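Local coordinates for protein ribonucleoside triphosphate reductase (Lactobacillus leichmannii, PDB 1L1L) that reduces ribonucleoside triphosphates to 2'-deoxyribonucleoside triphosphates, as a B12-dependent, allosterically regulated class II ribonucleotide reductase that works as a monomer, at residues I463-R468 / G537-I542. Numbering follows the deposited sequence.
Sequences IIQKNR and GCNESI
The carbonyl oxygen of Gln465 is gripped twice in the last turn of its helix. Asn539 ND2 donates to Gln465 O at 2.7 Å, tilted 22° from the carbonyl plane. Water 1 donates to the same oxygen. This water also accepts from Asn539 N and, at 2.7 Å, from Arg468 NE, where it lies at the edge of the guanidinium in its plane. It thus ties the helix end, the arginine and the loop backbone together. Arg468 has positive phi and turns the chain out of the helix. A bend at chi2 (-67°) brings its NE round to water 1. Arg468 CG packs on Asn539 O at 3.5 Å. Arg468 NH1 is hydrogen-bonded to Thr451 OG1, and Phe452 makes a cation-pi contact with this arginine.

Further along, Ile542 N donates to Asn467 O at 3.0 Å, in the carbonyl plane. The Ile542 side chain runs alongside that of Asn467, with Ile542 CG2 3.7 Å from Asn467 CB. Ser541 OG lies 2.7 Å from Arg468 O. Asp529 OD1 competes for its one proton, and Lys448 NZ is a further hydrogen-bond partner.

The contact joins the C-terminal end of helix 458-467 to the loop between helix 512-536 and strand 545-546. Helix 436-450 adjoins it through Lys448, which touches Arg468 and Cys538. From here the two segments lead into strands 471-474 and 545-546, which are parallel neighbours in one mixed sheet.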
loop_
_atom_site.group_PDB
_atom_site.type_symbol
_atom_site.label_atom_id
_atom_site.label_comp_id
_atom_site.label_asym_id
_atom_site.label_seq_id
_atom_site.Cartn_x
_atom_site.Cartn_y
_atom_site.Cartn_z
ATOM N N ILE A 463 -4.142 -6.193 -18.992
ATOM C CA ILE A 463 -2.751 -6.156 -18.567
ATOM C C ILE A 463 -2.388 -7.331 -17.655
ATOM O O ILE A 463 -1.295 -7.887 -17.758
ATOM C CB ILE A 463 -2.415 -4.831 -17.836
ATOM C CG1 ILE A 463 -0.913 -4.755 -17.590
ATOM C CG2 ILE A 463 -3.147 -4.744 -16.514
ATOM C CD1 ILE A 463 -0.094 -4.765 -18.858
ATOM N N ILE A 464 -3.297 -7.699 -16.763
ATOM C CA ILE A 464 -3.049 -8.809 -15.848
ATOM C C ILE A 464 -2.972 -10.130 -16.620
ATOM O O ILE A 464 -2.125 -10.989 -16.332
ATOM C CB ILE A 464 -4.157 -8.901 -14.785
ATOM C CG1 ILE A 464 -4.092 -7.682 -13.867
ATOM C CG2 ILE A 464 -3.995 -10.167 -13.968
ATOM C CD1 ILE A 464 -5.243 -7.597 -12.916
ATOM N N GLN A 465 -3.859 -10.279 -17.602
ATOM C CA GLN A 465 -3.893 -11.472 -18.439
ATOM C C GLN A 465 -2.536 -11.645 -19.111
ATOM O O GLN A 465 -2.016 -12.755 -19.234
ATOM C CB GLN A 465 -4.980 -11.327 -19.507
ATOM C CG GLN A 465 -4.940 -12.392 -20.597
ATOM C CD GLN A 465 -5.215 -13.793 -20.074
ATOM O OE1 GLN A 465 -6.281 -14.059 -19.509
ATOM N NE2 GLN A 465 -4.255 -14.699 -20.265
ATOM N N LYS A 466 -1.958 -10.527 -19.527
ATOM C CA LYS A 466 -0.673 -10.547 -20.199
ATOM C C LYS A 466 0.510 -10.681 -19.249
ATOM O O LYS A 466 1.500 -11.328 -19.590
ATOM C CB LYS A 466 -0.526 -9.279 -21.047
ATOM C CG LYS A 466 0.823 -9.122 -21.726
ATOM C CD LYS A 466 0.871 -7.827 -22.517
ATOM C CE LYS A 466 2.280 -7.514 -22.977
ATOM N NZ LYS A 466 2.362 -6.161 -23.607
ATOM N N ASN A 467 0.408 -10.083 -18.060
ATOM C CA ASN A 467 1.506 -10.122 -17.090
ATOM C C ASN A 467 1.450 -11.147 -15.956
ATOM O O ASN A 467 2.467 -11.752 -15.628
ATOM C CB ASN A 467 1.710 -8.736 -16.461
ATOM C CG ASN A 467 2.253 -7.724 -17.445
ATOM O OD1 ASN A 467 2.700 -8.076 -18.538
ATOM N ND2 ASN A 467 2.239 -6.454 -17.052
ATOM N N ARG A 468 0.286 -11.329 -15.345
ATOM C CA ARG A 468 0.158 -12.276 -14.232
ATOM C C ARG A 468 1.249 -11.965 -13.212
ATOM O O ARG A 468 1.827 -12.864 -12.602
ATOM C CB ARG A 468 0.313 -13.719 -14.730
ATOM C CG ARG A 468 -0.767 -14.158 -15.703
ATOM C CD ARG A 468 -2.123 -14.245 -15.029
ATOM N NE ARG A 468 -3.166 -14.633 -15.976
ATOM C CZ ARG A 468 -4.457 -14.732 -15.674
ATOM N NH1 ARG A 468 -4.878 -14.476 -14.442
ATOM N NH2 ARG A 468 -5.332 -15.078 -16.611
ATOM N N GLY A 537 -2.188 -23.281 -17.415
ATOM C CA GLY A 537 -2.221 -22.919 -18.819
ATOM C C GLY A 537 -2.269 -21.422 -19.074
ATOM O O GLY A 537 -2.751 -20.992 -20.121
ATOM N N CYS A 538 -1.774 -20.625 -18.130
ATOM C CA CYS A 538 -1.767 -19.164 -18.283
ATOM C C CYS A 538 -0.345 -18.687 -18.532
ATOM O O CYS A 538 0.584 -19.487 -18.577
ATOM C CB CYS A 538 -2.282 -18.491 -17.012
ATOM S SG CYS A 538 -1.131 -18.653 -15.614
ATOM N N ASN A 539 -0.174 -17.376 -18.676
ATOM C CA ASN A 539 1.146 -16.802 -18.898
ATOM C C ASN A 539 1.961 -16.843 -17.615
ATOM O O ASN A 539 1.404 -16.821 -16.518
ATOM C CB ASN A 539 1.013 -15.353 -19.361
ATOM C CG ASN A 539 0.386 -15.242 -20.724
ATOM O OD1 ASN A 539 0.931 -15.746 -21.702
ATOM N ND2 ASN A 539 -0.772 -14.589 -20.801
ATOM N N GLU A 540 3.278 -16.916 -17.756
ATOM C CA GLU A 540 4.156 -16.945 -16.594
ATOM C C GLU A 540 4.273 -15.506 -16.112
ATOM O O GLU A 540 4.212 -14.585 -16.918
ATOM C CB GLU A 540 5.534 -17.488 -16.981
ATOM C CG GLU A 540 5.474 -18.815 -17.730
ATOM C CD GLU A 540 6.828 -19.490 -17.858
ATOM O OE1 GLU A 540 7.833 -18.781 -18.088
ATOM O OE2 GLU A 540 6.888 -20.741 -17.745
ATOM N N SER A 541 4.422 -15.315 -14.805
ATOM C CA SER A 541 4.547 -13.976 -14.226
ATOM C C SER A 541 5.695 -13.175 -14.841
ATOM O O SER A 541 6.833 -13.636 -14.854
ATOM C CB SER A 541 4.765 -14.091 -12.715
ATOM O OG SER A 541 3.660 -14.718 -12.098
ATOM N N ILE A 542 5.406 -11.968 -15.327
ATOM C CA ILE A 542 6.443 -11.128 -15.936
ATOM C C ILE A 542 7.537 -10.806 -14.914
ATOM O O ILE A 542 8.727 -10.746 -15.242
ATOM C CB ILE A 542 5.828 -9.823 -16.522
ATOM C CG1 ILE A 542 6.890 -9.052 -17.312
ATOM C CG2 ILE A 542 5.213 -8.989 -15.414
ATOM C CD1 ILE A 542 6.336 -7.832 -18.053
HETATM O O HOH W 1 -2.641 -15.449 -18.526
HETATM O O HOH W 2 3.338 -12.549 -18.496
#